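Local coordinates for protein Lys-gingipain W83 (Porphyromonas gingivalis, PDB 6I9A) that cleaves proteins after lysine as a secreted cysteine protease, hydrolysing haemoglobin, collagen and immunoglobulins, and may act as a virulence factor in periodontal disease, at residues L32-Q37 with Y139-M144; A157-S162 with A195-C200; D288-W291 with N296-F299; K373-T378 with A396-A401. All blocks are in the same frame, centred on the assembly; numbering follows the deposited sequence.

Contact 1: L32-Q37 with Y139-M144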
loop_
_atom_site.group_PDB
_atom_site.type_symbol
_atom_site.label_atom_id
_atom_site.label_comp_id
_atom_site.label_asym_id
_atom_site.label_seq_id
_atom_site.Cartn_x
_atom_site.Cartn_y
_atom_site.Cartn_z
ATOM N N LEU A 32 -4.919 -14.785 -3.257
ATOM C CA LEU A 32 -6.209 -14.864 -2.553
ATOM C C LEU A 32 -6.157 -15.834 -1.374
ATOM O O LEU A 32 -6.715 -15.562 -0.306
ATOM C CB LEU A 32 -7.310 -15.315 -3.543
ATOM C CG LEU A 32 -7.553 -14.355 -4.712
ATOM C CD1 LEU A 32 -8.460 -15.012 -5.721
ATOM C CD2 LEU A 32 -8.056 -12.968 -4.252
ATOM N N THR A 33 -5.462 -16.947 -1.532
ATOM C CA THR A 33 -5.337 -17.933 -0.444
ATOM C C THR A 33 -4.708 -17.273 0.777
ATOM O O THR A 33 -5.198 -17.383 1.897
ATOM C CB THR A 33 -4.547 -19.141 -0.895
ATOM O OG1 THR A 33 -5.286 -19.798 -1.935
ATOM C CG2 THR A 33 -4.234 -20.104 0.244
ATOM N N TRP A 34 -3.569 -16.586 0.566
ATOM C CA TRP A 34 -2.870 -15.915 1.677
ATOM C C TRP A 34 -3.700 -14.794 2.293
ATOM O O TRP A 34 -3.759 -14.671 3.509
ATOM C CB TRP A 34 -1.511 -15.422 1.209
ATOM C CG TRP A 34 -0.834 -14.469 2.141
ATOM C CD1 TRP A 34 -0.503 -13.176 1.840
ATOM C CD2 TRP A 34 -0.472 -14.663 3.518
ATOM N NE1 TRP A 34 0.120 -12.583 2.900
ATOM C CE2 TRP A 34 0.142 -13.466 3.954
ATOM C CE3 TRP A 34 -0.567 -15.750 4.421
ATOM C CZ2 TRP A 34 0.624 -13.310 5.253
ATOM C CZ3 TRP A 34 -0.101 -15.575 5.710
ATOM C CH2 TRP A 34 0.501 -14.385 6.113
ATOM N N LYS A 35 -4.374 -13.961 1.461
ATOM C CA LYS A 35 -5.187 -12.894 2.034
ATOM C C LYS A 35 -6.306 -13.467 2.905
ATOM O O LYS A 35 -6.580 -12.953 3.975
ATOM C CB LYS A 35 -5.766 -11.995 0.939
ATOM C CG LYS A 35 -4.697 -11.205 0.155
ATOM C CD LYS A 35 -3.708 -10.381 1.031
ATOM C CE LYS A 35 -2.853 -9.543 0.123
ATOM N NZ LYS A 35 -1.909 -8.669 0.851
ATOM N N ALA A 36 -6.930 -14.603 2.476
ATOM C CA ALA A 36 -7.975 -15.230 3.336
ATOM C C ALA A 36 -7.321 -15.749 4.612
ATOM O O ALA A 36 -7.841 -15.547 5.721
ATOM C CB ALA A 36 -8.643 -16.379 2.597
ATOM N N GLN A 37 -6.147 -16.396 4.489
ATOM C CA GLN A 37 -5.477 -16.945 5.662
ATOM C C GLN A 37 -5.133 -15.884 6.701
ATOM O O GLN A 37 -5.185 -16.148 7.915
ATOM C CB GLN A 37 -4.201 -17.695 5.238
ATOM C CG GLN A 37 -4.533 -19.002 4.552
ATOM C CD GLN A 37 -3.333 -19.633 3.896
ATOM O OE1 GLN A 37 -2.350 -18.973 3.566
ATOM N NE2 GLN A 37 -3.404 -20.960 3.692
ATOM N N TYR A 139 7.407 -10.958 1.333
ATOM C CA TYR A 139 7.487 -9.844 2.258
ATOM C C TYR A 139 6.534 -10.011 3.439
ATOM O O TYR A 139 6.924 -9.878 4.613
ATOM C CB TYR A 139 7.169 -8.534 1.497
ATOM C CG TYR A 139 7.371 -7.300 2.353
ATOM C CD1 TYR A 139 8.631 -6.691 2.447
ATOM C CD2 TYR A 139 6.314 -6.742 3.076
ATOM C CE1 TYR A 139 8.826 -5.582 3.233
ATOM C CE2 TYR A 139 6.503 -5.619 3.866
ATOM C CZ TYR A 139 7.749 -5.024 3.912
ATOM O OH TYR A 139 7.924 -3.899 4.672
ATOM N N GLU A 140 5.266 -10.348 3.157
ATOM C CA GLU A 140 4.240 -10.435 4.209
ATOM C C GLU A 140 4.382 -11.669 5.106
ATOM O O GLU A 140 4.037 -11.608 6.289
ATOM C CB GLU A 140 2.834 -10.437 3.594
ATOM C CG GLU A 140 2.503 -9.146 2.866
ATOM C CD GLU A 140 0.996 -9.018 2.723
ATOM O OE1 GLU A 140 0.366 -9.903 2.104
ATOM O OE2 GLU A 140 0.431 -8.004 3.199
ATOM N N LYS A 141 4.858 -12.781 4.532
ATOM C CA LYS A 141 5.112 -13.992 5.322
ATOM C C LYS A 141 6.496 -13.925 5.954
ATOM O O LYS A 141 6.834 -14.783 6.797
ATOM C CB LYS A 141 5.026 -15.240 4.453
ATOM C CG LYS A 141 3.601 -15.471 3.952
ATOM C CD LYS A 141 3.585 -16.795 3.185
ATOM C CE LYS A 141 2.206 -17.233 2.794
ATOM N NZ LYS A 141 2.238 -18.694 2.404
ATOM N N ALA A 142 7.309 -12.895 5.584
ATOM C CA ALA A 142 8.656 -12.690 6.130
ATOM C C ALA A 142 9.521 -13.928 6.000
ATOM O O ALA A 142 10.192 -14.343 6.937
ATOM C CB ALA A 142 8.602 -12.207 7.578
ATOM N N THR A 143 9.553 -14.461 4.760
ATOM C CA THR A 143 10.355 -15.664 4.463
ATOM C C THR A 143 11.684 -15.295 3.812
ATOM O O THR A 143 12.405 -16.189 3.347
ATOM C CB THR A 143 9.548 -16.597 3.546
ATOM O OG1 THR A 143 9.225 -15.863 2.371
ATOM C CG2 THR A 143 8.328 -17.175 4.228
ATOM N N MET A 144 12.056 -13.994 3.802
ATOM C CA MET A 144 13.328 -13.620 3.190
ATOM C C MET A 144 14.496 -14.113 4.052
ATOM O O MET A 144 14.423 -14.047 5.295
ATOM C CB MET A 144 13.393 -12.081 2.992
ATOM C CG MET A 144 13.415 -11.266 4.274
ATOM S SD MET A 144 11.818 -11.081 5.158
ATOM C CE MET A 144 10.914 -9.931 4.103
HETATM O O HOH W 1 -2.161 -7.606 3.644
HETATM O O HOH W 2 -0.392 -19.204 1.697
#

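Contact 2: A157-S162 with A195-C200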
loop_
_atom_site.group_PDB
_atom_site.type_symbol
_atom_site.label_atom_id
_atom_site.label_comp_id
_atom_site.label_asym_id
_atom_site.label_seq_id
_atom_site.Cartn_x
_atom_site.Cartn_y
_atom_site.Cartn_z
ATOM N N ALA A 157 16.589 13.532 -2.718
ATOM C CA ALA A 157 16.092 14.818 -3.168
ATOM C C ALA A 157 16.777 15.061 -4.499
ATOM O O ALA A 157 17.982 15.424 -4.528
ATOM C CB ALA A 157 16.419 15.921 -2.167
ATOM N N GLY A 158 16.114 14.764 -5.606
ATOM C CA GLY A 158 16.731 14.850 -6.924
ATOM C C GLY A 158 16.956 16.261 -7.402
ATOM O O GLY A 158 16.695 17.253 -6.714
ATOM N N ALA A 159 17.412 16.346 -8.647
ATOM C CA ALA A 159 17.888 17.616 -9.202
ATOM C C ALA A 159 16.779 18.555 -9.611
ATOM O O ALA A 159 15.811 18.159 -10.258
ATOM C CB ALA A 159 18.763 17.338 -10.418
ATOM N N ASP A 160 16.938 19.829 -9.235
ATOM C CA ASP A 160 16.140 20.956 -9.729
ATOM C C ASP A 160 16.849 22.187 -9.269
ATOM O O ASP A 160 17.043 22.368 -8.063
ATOM C CB ASP A 160 14.671 20.914 -9.251
ATOM C CG ASP A 160 13.900 22.018 -9.937
ATOM O OD1 ASP A 160 14.131 23.198 -9.601
ATOM O OD2 ASP A 160 13.040 21.713 -10.791
ATOM N N TYR A 161 17.219 23.089 -10.210
ATOM C CA TYR A 161 18.103 24.201 -9.838
ATOM C C TYR A 161 17.558 25.004 -8.667
ATOM O O TYR A 161 18.319 25.429 -7.783
ATOM C CB TYR A 161 18.369 25.114 -11.044
ATOM C CG TYR A 161 19.036 24.364 -12.184
ATOM C CD1 TYR A 161 20.335 23.881 -12.068
ATOM C CD2 TYR A 161 18.333 24.065 -13.345
ATOM C CE1 TYR A 161 20.933 23.156 -13.116
ATOM C CE2 TYR A 161 18.916 23.351 -14.395
ATOM C CZ TYR A 161 20.207 22.879 -14.269
ATOM O OH TYR A 161 20.730 22.149 -15.331
ATOM N N SER A 162 16.228 25.286 -8.688
ATOM C CA SER A 162 15.647 26.093 -7.614
ATOM C C SER A 162 14.970 25.273 -6.522
ATOM O O SER A 162 15.059 25.647 -5.350
ATOM C CB SER A 162 14.666 27.139 -8.145
ATOM O OG SER A 162 13.499 26.565 -8.741
ATOM N N ALA A 195 23.638 16.902 -5.812
ATOM C CA ALA A 195 24.737 16.321 -6.578
ATOM C C ALA A 195 26.046 16.417 -5.784
ATOM O O ALA A 195 26.228 17.328 -4.971
ATOM C CB ALA A 195 24.861 17.068 -7.903
ATOM N N PRO A 196 26.940 15.405 -5.921
ATOM C CA PRO A 196 26.835 14.265 -6.842
ATOM C C PRO A 196 25.907 13.165 -6.349
ATOM O O PRO A 196 25.905 12.782 -5.171
ATOM C CB PRO A 196 28.282 13.752 -6.920
ATOM C CG PRO A 196 28.834 14.060 -5.571
ATOM C CD PRO A 196 28.252 15.417 -5.219
ATOM N N TYR A 197 25.132 12.654 -7.281
ATOM C CA TYR A 197 24.226 11.522 -7.020
ATOM C C TYR A 197 24.842 10.172 -7.330
ATOM O O TYR A 197 24.175 9.137 -7.173
ATOM C CB TYR A 197 22.955 11.693 -7.854
ATOM C CG TYR A 197 22.129 12.890 -7.435
ATOM C CD1 TYR A 197 21.380 12.863 -6.256
ATOM C CD2 TYR A 197 22.105 14.045 -8.206
ATOM C CE1 TYR A 197 20.594 13.945 -5.870
ATOM C CE2 TYR A 197 21.305 15.133 -7.846
ATOM C CZ TYR A 197 20.567 15.077 -6.664
ATOM O OH TYR A 197 19.806 16.169 -6.326
ATOM N N THR A 198 26.076 10.180 -7.826
ATOM C CA THR A 198 26.754 8.981 -8.274
ATOM C C THR A 198 26.599 7.799 -7.328
ATOM O O THR A 198 26.832 7.947 -6.115
ATOM C CB THR A 198 28.235 9.288 -8.399
ATOM O OG1 THR A 198 28.379 10.533 -9.085
ATOM C CG2 THR A 198 28.965 8.189 -9.127
ATOM N N GLY A 199 26.119 6.688 -7.874
ATOM C CA GLY A 199 25.979 5.440 -7.136
ATOM C C GLY A 199 24.734 5.335 -6.275
ATOM O O GLY A 199 24.546 4.319 -5.599
ATOM N N CYS A 200 23.841 6.318 -6.333
ATOM C CA CYS A 200 22.692 6.305 -5.414
ATOM C C CYS A 200 21.757 5.116 -5.607
ATOM O O CYS A 200 21.114 4.725 -4.644
ATOM C CB CYS A 200 21.907 7.610 -5.485
ATOM S SG CYS A 200 21.172 7.962 -7.108
#

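Contact 3: D288-W291 with N296-F299. With H8E (benzyl-N-[(2S)-1-[[(3S)-7-amino-1-(benzylamino)-1,2-dioxoheptan-3-yl]amino]-5-(2-methyl-2-phenylhydrazinyl)-1,5-dioxopentan-2-yl]carbamate), chain I.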
loop_
_atom_site.group_PDB
_atom_site.type_symbol
_atom_site.label_atom_id
_atom_site.label_comp_id
_atom_site.label_asym_id
_atom_site.label_seq_id
_atom_site.Cartn_x
_atom_site.Cartn_y
_atom_site.Cartn_z
ATOM N N ASP A 288 3.370 18.269 -3.333
ATOM C CA ASP A 288 4.181 17.111 -2.927
ATOM C C ASP A 288 4.923 17.389 -1.624
ATOM O O ASP A 288 5.205 16.467 -0.847
ATOM C CB ASP A 288 5.191 16.722 -4.002
ATOM C CG ASP A 288 4.704 15.788 -5.090
ATOM O OD1 ASP A 288 3.492 15.396 -5.068
ATOM O OD2 ASP A 288 5.538 15.397 -5.916
ATOM N N TYR A 289 5.321 18.669 -1.385
ATOM C CA TYR A 289 5.984 19.020 -0.117
ATOM C C TYR A 289 5.043 18.685 1.060
ATOM O O TYR A 289 5.421 18.019 2.001
ATOM C CB TYR A 289 6.394 20.487 -0.184
ATOM C CG TYR A 289 7.198 21.072 0.947
ATOM C CD1 TYR A 289 8.181 20.330 1.616
ATOM C CD2 TYR A 289 7.123 22.430 1.220
ATOM C CE1 TYR A 289 9.009 20.943 2.561
ATOM C CE2 TYR A 289 7.985 23.049 2.108
ATOM C CZ TYR A 289 8.923 22.301 2.779
ATOM O OH TYR A 289 9.800 22.896 3.691
ATOM N N TYR A 290 3.824 19.194 0.977
ATOM C CA TYR A 290 2.863 18.928 2.045
ATOM C C TYR A 290 2.556 17.445 2.157
ATOM O O TYR A 290 2.432 16.916 3.264
ATOM C CB TYR A 290 1.517 19.680 1.793
ATOM C CG TYR A 290 1.700 21.155 1.486
ATOM C CD1 TYR A 290 2.519 21.952 2.277
ATOM C CD2 TYR A 290 1.006 21.756 0.444
ATOM C CE1 TYR A 290 2.705 23.299 1.984
ATOM C CE2 TYR A 290 1.161 23.106 0.157
ATOM C CZ TYR A 290 2.003 23.872 0.941
ATOM O OH TYR A 290 2.157 25.207 0.640
ATOM N N TRP A 291 2.451 16.776 0.993
ATOM C CA TRP A 291 2.168 15.331 0.960
ATOM C C TRP A 291 3.096 14.568 1.872
ATOM O O TRP A 291 2.665 13.773 2.694
ATOM C CB TRP A 291 2.287 14.880 -0.494
ATOM C CG TRP A 291 1.679 13.568 -0.864
ATOM C CD1 TRP A 291 0.495 13.408 -1.518
ATOM C CD2 TRP A 291 2.266 12.256 -0.771
ATOM N NE1 TRP A 291 0.294 12.091 -1.828
ATOM C CE2 TRP A 291 1.382 11.358 -1.408
ATOM C CE3 TRP A 291 3.467 11.756 -0.247
ATOM C CZ2 TRP A 291 1.664 10.002 -1.568
ATOM C CZ3 TRP A 291 3.716 10.389 -0.336
ATOM C CH2 TRP A 291 2.838 9.527 -1.013
ATOM N N ASN A 296 1.394 23.444 6.264
ATOM C CA ASN A 296 2.121 24.516 7.020
ATOM C C ASN A 296 3.642 24.401 6.836
ATOM O O ASN A 296 4.375 25.120 7.483
ATOM C CB ASN A 296 1.753 24.651 8.503
ATOM C CG ASN A 296 0.603 25.587 8.719
ATOM O OD1 ASN A 296 0.423 26.561 7.943
ATOM N ND2 ASN A 296 -0.220 25.293 9.730
ATOM N N ALA A 297 4.103 23.584 5.907
ATOM C CA ALA A 297 5.504 23.573 5.495
ATOM C C ALA A 297 5.745 24.828 4.645
ATOM O O ALA A 297 4.881 25.255 3.899
ATOM C CB ALA A 297 5.746 22.308 4.655
ATOM N N VAL A 298 6.916 25.427 4.814
ATOM C CA VAL A 298 7.287 26.661 4.125
ATOM C C VAL A 298 8.496 26.411 3.233
ATOM O O VAL A 298 9.458 25.727 3.638
ATOM C CB VAL A 298 7.563 27.753 5.187
ATOM C CG1 VAL A 298 8.167 29.001 4.570
ATOM C CG2 VAL A 298 6.279 28.083 5.942
ATOM N N PHE A 299 8.452 26.914 2.008
ATOM C CA PHE A 299 9.572 26.732 1.086
ATOM C C PHE A 299 10.839 27.373 1.625
ATOM O O PHE A 299 10.817 28.526 2.101
ATOM C CB PHE A 299 9.271 27.323 -0.294
ATOM C CG PHE A 299 7.989 26.848 -0.949
ATOM C CD1 PHE A 299 7.497 25.574 -0.724
ATOM C CD2 PHE A 299 7.266 27.696 -1.777
ATOM C CE1 PHE A 299 6.307 25.157 -1.313
ATOM C CE2 PHE A 299 6.093 27.256 -2.389
ATOM C CZ PHE A 299 5.618 25.998 -2.160
HETATM C CAQ H8E I . 10.521 14.822 -17.449
HETATM C CAK H8E I . 11.748 14.253 -17.851
HETATM C CAH H8E I . 12.951 14.855 -17.475
HETATM C CAL H8E I . 12.968 16.025 -16.723
HETATM C CAR H8E I . 11.745 16.570 -16.359
HETATM C CBO H8E I . 10.525 15.984 -16.664
HETATM C CBA H8E I . 9.341 16.648 -16.282
HETATM N NBE H8E I . 8.896 16.299 -14.922
HETATM C CBL H8E I . 8.246 17.178 -14.110
HETATM O OAE H8E I . 8.093 18.363 -14.429
HETATM C CBN H8E I . 7.733 16.614 -12.788
HETATM O OAG H8E I . 8.302 15.533 -12.442
HETATM C CBS H8E I . 7.641 17.717 -11.687
HETATM C CBB H8E I . 7.614 17.147 -10.263
HETATM C CAY H8E I . 7.645 18.234 -9.185
HETATM C CAX H8E I . 7.363 17.736 -7.764
HETATM C CAW H8E I . 8.522 16.929 -7.194
HETATM N NAB H8E I . 8.187 16.511 -5.799
HETATM N NBG H8E I . 6.509 18.633 -11.878
HETATM C C H8E I . 6.584 19.952 -12.052
HETATM O O H8E I . 7.616 20.606 -12.131
HETATM C CA H8E I . 5.230 20.586 -12.345
HETATM N N H8E I . 5.198 22.010 -12.023
HETATM C CBK H8E I . 5.265 22.470 -10.749
HETATM O OAD H8E I . 5.485 21.678 -9.822
HETATM O OBI H8E I . 5.099 23.731 -10.611
HETATM C CBD H8E I . 5.246 24.332 -9.273
HETATM C CBP H8E I . 5.268 25.793 -9.350
HETATM C CAS H8E I . 4.133 26.564 -9.094
HETATM C CAM H8E I . 4.136 27.991 -9.143
HETATM C CAI H8E I . 5.344 28.586 -9.545
HETATM C CAN H8E I . 6.450 27.812 -9.865
HETATM C CAT H8E I . 6.435 26.431 -9.772
HETATM C CB H8E I . 4.893 20.404 -13.834
HETATM C CG H8E I . 5.936 21.053 -14.782
HETATM C CD H8E I . 5.781 20.545 -16.185
HETATM O OE1 H8E I . 4.944 21.040 -16.941
HETATM N NE2 H8E I . 6.580 19.495 -16.451
HETATM N NBT H8E I . 6.486 18.761 -17.644
HETATM C CAA H8E I . 6.121 17.339 -17.403
HETATM C CBQ H8E I . 7.417 19.149 -18.655
HETATM C CAU H8E I . 7.860 18.253 -19.640
HETATM C CAO H8E I . 8.722 18.681 -20.646
HETATM C CAJ H8E I . 9.159 19.999 -20.675
HETATM C CAP H8E I . 8.765 20.889 -19.685
HETATM C CAV H8E I . 7.878 20.472 -18.690
HETATM O O HOH W 3 4.327 26.735 1.592
#

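Contact 4: K373-T378 with A396-A401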
loop_
_atom_site.group_PDB
_atom_site.type_symbol
_atom_site.label_atom_id
_atom_site.label_comp_id
_atom_site.label_asym_id
_atom_site.label_seq_id
_atom_site.Cartn_x
_atom_site.Cartn_y
_atom_site.Cartn_z
ATOM N N LYS A 373 9.116 -6.601 14.978
ATOM C CA LYS A 373 9.185 -7.265 16.269
ATOM C C LYS A 373 8.677 -8.679 16.205
ATOM O O LYS A 373 7.944 -9.070 15.304
ATOM C CB LYS A 373 8.367 -6.460 17.283
ATOM C CG LYS A 373 9.026 -5.074 17.550
ATOM C CD LYS A 373 8.209 -4.170 18.437
ATOM C CE LYS A 373 7.078 -3.459 17.734
ATOM N NZ LYS A 373 7.344 -3.116 16.309
ATOM N N THR A 374 9.048 -9.472 17.213
ATOM C CA THR A 374 8.565 -10.836 17.345
ATOM C C THR A 374 7.339 -10.794 18.253
ATOM O O THR A 374 7.398 -10.229 19.359
ATOM C CB THR A 374 9.680 -11.731 17.918
ATOM O OG1 THR A 374 10.748 -11.751 16.969
ATOM C CG2 THR A 374 9.212 -13.183 18.112
ATOM N N ASN A 375 6.235 -11.369 17.798
ATOM C CA ASN A 375 4.996 -11.274 18.547
ATOM C C ASN A 375 4.979 -12.303 19.687
ATOM O O ASN A 375 5.780 -13.248 19.696
ATOM C CB ASN A 375 3.786 -11.508 17.569
ATOM C CG ASN A 375 2.559 -10.713 17.985
ATOM O OD1 ASN A 375 2.465 -10.289 19.145
ATOM N ND2 ASN A 375 1.614 -10.518 17.056
ATOM N N THR A 376 4.018 -12.131 20.595
ATOM C CA THR A 376 3.743 -13.047 21.695
ATOM C C THR A 376 2.345 -13.590 21.470
ATOM O O THR A 376 1.475 -12.867 20.950
ATOM C CB THR A 376 3.848 -12.352 23.041
ATOM O OG1 THR A 376 2.843 -11.345 23.123
ATOM C CG2 THR A 376 5.246 -11.787 23.292
ATOM N N TYR A 377 2.123 -14.870 21.800
ATOM C CA TYR A 377 0.806 -15.463 21.584
ATOM C C TYR A 377 0.725 -16.757 22.349
ATOM O O TYR A 377 1.760 -17.343 22.709
ATOM C CB TYR A 377 0.576 -15.695 20.062
ATOM C CG TYR A 377 1.512 -16.718 19.486
ATOM C CD1 TYR A 377 1.138 -18.052 19.396
ATOM C CD2 TYR A 377 2.786 -16.365 19.071
ATOM C CE1 TYR A 377 2.010 -19.015 18.925
ATOM C CE2 TYR A 377 3.673 -17.315 18.582
ATOM C CZ TYR A 377 3.278 -18.647 18.517
ATOM O OH TYR A 377 4.133 -19.612 18.027
ATOM N N THR A 378 -0.500 -17.194 22.555
ATOM C CA THR A 378 -0.809 -18.523 23.107
ATOM C C THR A 378 -1.957 -19.084 22.295
ATOM O O THR A 378 -3.021 -18.471 22.210
ATOM C CB THR A 378 -1.188 -18.468 24.614
ATOM O OG1 THR A 378 -0.141 -17.826 25.326
ATOM C CG2 THR A 378 -1.415 -19.882 25.197
ATOM N N ALA A 396 -1.670 -7.118 22.316
ATOM C CA ALA A 396 -2.768 -6.188 22.071
ATOM C C ALA A 396 -2.689 -5.591 20.661
ATOM O O ALA A 396 -1.677 -5.045 20.260
ATOM C CB ALA A 396 -2.755 -5.084 23.109
ATOM N N GLY A 397 -3.806 -5.664 19.952
ATOM C CA GLY A 397 -3.890 -5.125 18.603
ATOM C C GLY A 397 -3.643 -6.132 17.515
ATOM O O GLY A 397 -3.890 -5.840 16.350
ATOM N N SER A 398 -3.114 -7.331 17.866
ATOM C CA SER A 398 -2.890 -8.337 16.844
ATOM C C SER A 398 -4.192 -8.841 16.263
ATOM O O SER A 398 -5.225 -8.907 16.959
ATOM C CB SER A 398 -2.163 -9.541 17.442
ATOM O OG SER A 398 -0.866 -9.180 17.921
ATOM N N TYR A 399 -4.159 -9.210 14.989
ATOM C CA TYR A 399 -5.321 -9.722 14.250
ATOM C C TYR A 399 -5.125 -11.211 14.036
ATOM O O TYR A 399 -4.118 -11.646 13.461
ATOM C CB TYR A 399 -5.422 -8.947 12.948
ATOM C CG TYR A 399 -6.647 -9.222 12.108
ATOM C CD1 TYR A 399 -7.942 -9.102 12.643
ATOM C CD2 TYR A 399 -6.535 -9.459 10.740
ATOM C CE1 TYR A 399 -9.073 -9.228 11.828
ATOM C CE2 TYR A 399 -7.653 -9.597 9.927
ATOM C CZ TYR A 399 -8.915 -9.465 10.475
ATOM O OH TYR A 399 -10.006 -9.551 9.647
ATOM N N VAL A 400 -6.123 -11.978 14.523
ATOM C CA VAL A 400 -6.067 -13.438 14.486
ATOM C C VAL A 400 -7.076 -13.974 13.495
ATOM O O VAL A 400 -8.241 -13.568 13.538
ATOM C CB VAL A 400 -6.328 -13.991 15.906
ATOM C CG1 VAL A 400 -6.206 -15.516 15.918
ATOM C CG2 VAL A 400 -5.390 -13.364 16.952
ATOM N N ALA A 401 -6.666 -14.932 12.672
ATOM C CA ALA A 401 -7.545 -15.502 11.650
ATOM C C ALA A 401 -7.437 -16.992 11.690
ATOM O O ALA A 401 -6.335 -17.550 11.680
ATOM C CB ALA A 401 -7.159 -15.001 10.251
#

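Contact 1: L32-Q37 with Y139-M144
Trp-34 and Lys-35 both deliver N-H groups to a single carboxylate oxygen, OE1 of Glu-140. The indole NE1 of Trp-34 lies 2.8 Å from Glu-140 OE1 in a moderately bent bond, with an N-H...O angle of 144°. OE1 sits close to the indole plane, whereas the donor stands above the carboxylate plane. Lys-35 NZ forms a salt bridge with Glu-140 OE1 at 2.9 Å, coming from the other face of the carboxylate on its syn side. One water links Lys-35 NZ to Glu-140 OE2, closing a small ring that includes the carboxylate. Asp-362 and Ser-364 also hold the ammonium, so the buried charges form a network that probably favours an ionised Glu-140.

The chi1 of Trp-34, 167°, turns its indole toward helix 126-141. Over one face runs the extended chain of Lys-141: its CG stands 3.8 Å from the centroid of the Trp-34 six-membered ring, 7° off the normal, a CH-pi contact. Further along, Lys-141 CE comes within 3.5 Å of Trp-34 CE3. The chain ends near Gln-37, where a second water joins Lys-141 NZ to Gln-37 OE1. Ile-447 touches both Trp-34 and Lys-141. The contact thus joins the crossover helix between strands 14-20 and 40-46 to the C-terminal end of helix 126-141, which closes in a Schellman motif with Ala-142 as its C-prime residue.

Contact 2: A157-S162 with A195-C200
Tyr-197 reaches from one loop to the backbone of Ala-157 and Gly-158 in another, making a side-chain-to-main-chain contact at the ends of two neighbouring parallel strands, 152-157 and 188-192. Its hydroxyl donates a hydrogen bond to the carbonyl of Ala-157, with Tyr-197 OH 2.7 Å from Ala-157 O. The donor lies in the carbonyl plane on a lone pair, at a C=O...O angle of 139°.

The phenol oxygen also lies close to the Gly-158 to Ala-159 peptide: Tyr-197 OH is 3.0 Å from Gly-158 C. Ala-159 N lies 3.3 Å from Tyr-197 OH, but its angle is too poor for a bond. Outside the polar tip, Ala-159 CB meets Tyr-197 CE2 at 4.2 Å. On the far loop, a type II turn from Tyr-197 to Cys-200 is closed by Cys-200 N and Tyr-197 O at 3.0 Å, with Gly-199 in its positive-phi position. Ala-195 N stands over one face of the Tyr-197 ring, just before the cis peptide that precedes Pro-196.

Two residues past Gly-158, Asp-160 binds His-216, the inferred proton donor of the active site, through OD2, while OD1 accepts from Trp-163 N and weakly from Ser-162 N at the start of helix 163-178. A short, lone-pair-directed bond to the last residue of strand 152-157 would probably restrain the backbone where this loop leaves the sheet, close to His-216.

Contact 3: D288-W291 with N296-F299
The turn that folds the chain back along helix 285-293 brings Ala-297, Val-298 and Phe-299 against Tyr-289 and Tyr-290, next to Asp-288, which lines the inhibitor pocket. Ala-297 CB sits over one face of Tyr-289, 3.7 Å from the ring centroid and 20° off the normal, a CH-pi contact. The same methyl meets Tyr-290 CD1 at 4.0 Å, so it touches both phenols. With chi1 at -175°, Tyr-289 extends toward the loop, and its OH donates to Val-298 O at 2.9 Å from above the carbonyl plane. Phe-299 joins Tyr-289 rim to rim, CD1 of Phe-299 lying 3.7 Å from CD2 of Tyr-289, with the planes 31° apart. Ala-297 O lies at the edge of the Tyr-290 ring. A water donates to both Tyr-290 OH and Ala-297 O; the phenol also bonds to the Ile-345 carbonyl.

On the preceding residue, Asp-288 OD2 accepts from the inhibitor amine NAB at 2.9 Å. Ser-283 also binds OD2, while Tyr-353 and Tyr-357 hold OD1, fixing the carboxylate's rotation. An acid facing the amine of a lysine-like side chain is consistent with an S1 pocket selective for lysine.

Contact 4: K373-T378 with A396-A401
Asn-375 and Ser-398 make the whole contact, a single side-chain hydrogen bond inside the Ig-like C-terminal domain. Ser-398 precedes strand 399-404, and Asn-375 lies on the approach to the edge strand 377-378. Their CA atoms are 8.6 Å apart, so the two side chains must span the gap, and each points toward the opposite segment. Asn-375 ND2 donates to Ser-398 OG at 2.9 Å. The bond is almost straight, its N-H...O angle being 173°, and OG lies only 4° out of the amide plane, so the amide N-H is aimed directly at the hydroxyl oxygen. Apart from this bond the two segments meet very little, with just 64 Å² buried over both sides.

Both polar groups are buried, and each has further partners. On the serine, OG also binds the carbonyl oxygen of Ser-395, so the hydroxyl accepts a hydrogen bond from the amide and donates one to that carbonyl. On the asparagine, OD1 is bonded to Ser-395 OG, and it accepts from the next residue in the chain as well. Ser-395, just past the end of strand 389-394, therefore serves both sides, and its backbone pairs with Thr-376. Ile-438 of strand 432-439 touches both side chains, while Tyr-443 packs on Asn-375 and Arg-440 on Ser-398.

With both ends of the amide engaged, its rotation is fixed and ND2 is distinguished from OD1 by its partners. The last of these bonds is local: Thr-376 N reaches Asn-375 OD1 at 2.8 Å, with an N-H...O angle of 140°.

Overall arrangement
Along the chain the four contacts follow one another without overlap. Contacts 1, 2 and 3 belong to the peptidase C25 domain, and contact 4 to the Ig-like domain behind it. Contact 1 involves helices tied to the four-stranded parallel sheet; contact 2 sits at the ends of two strands of the six-stranded mixed sheet. The centres of contacts 2 and 3 are about 20 Å apart, and both lie near the inhibitor, contact 2 on the histidine side and contact 3 holding an aspartate of the pocket. The centres of contacts 1 and 4 are about 15 Å apart, and the two touch through Gln-37 O and Ala-401 CB, at 3.3 Å, where the two domains meet, remote from the catalytic end.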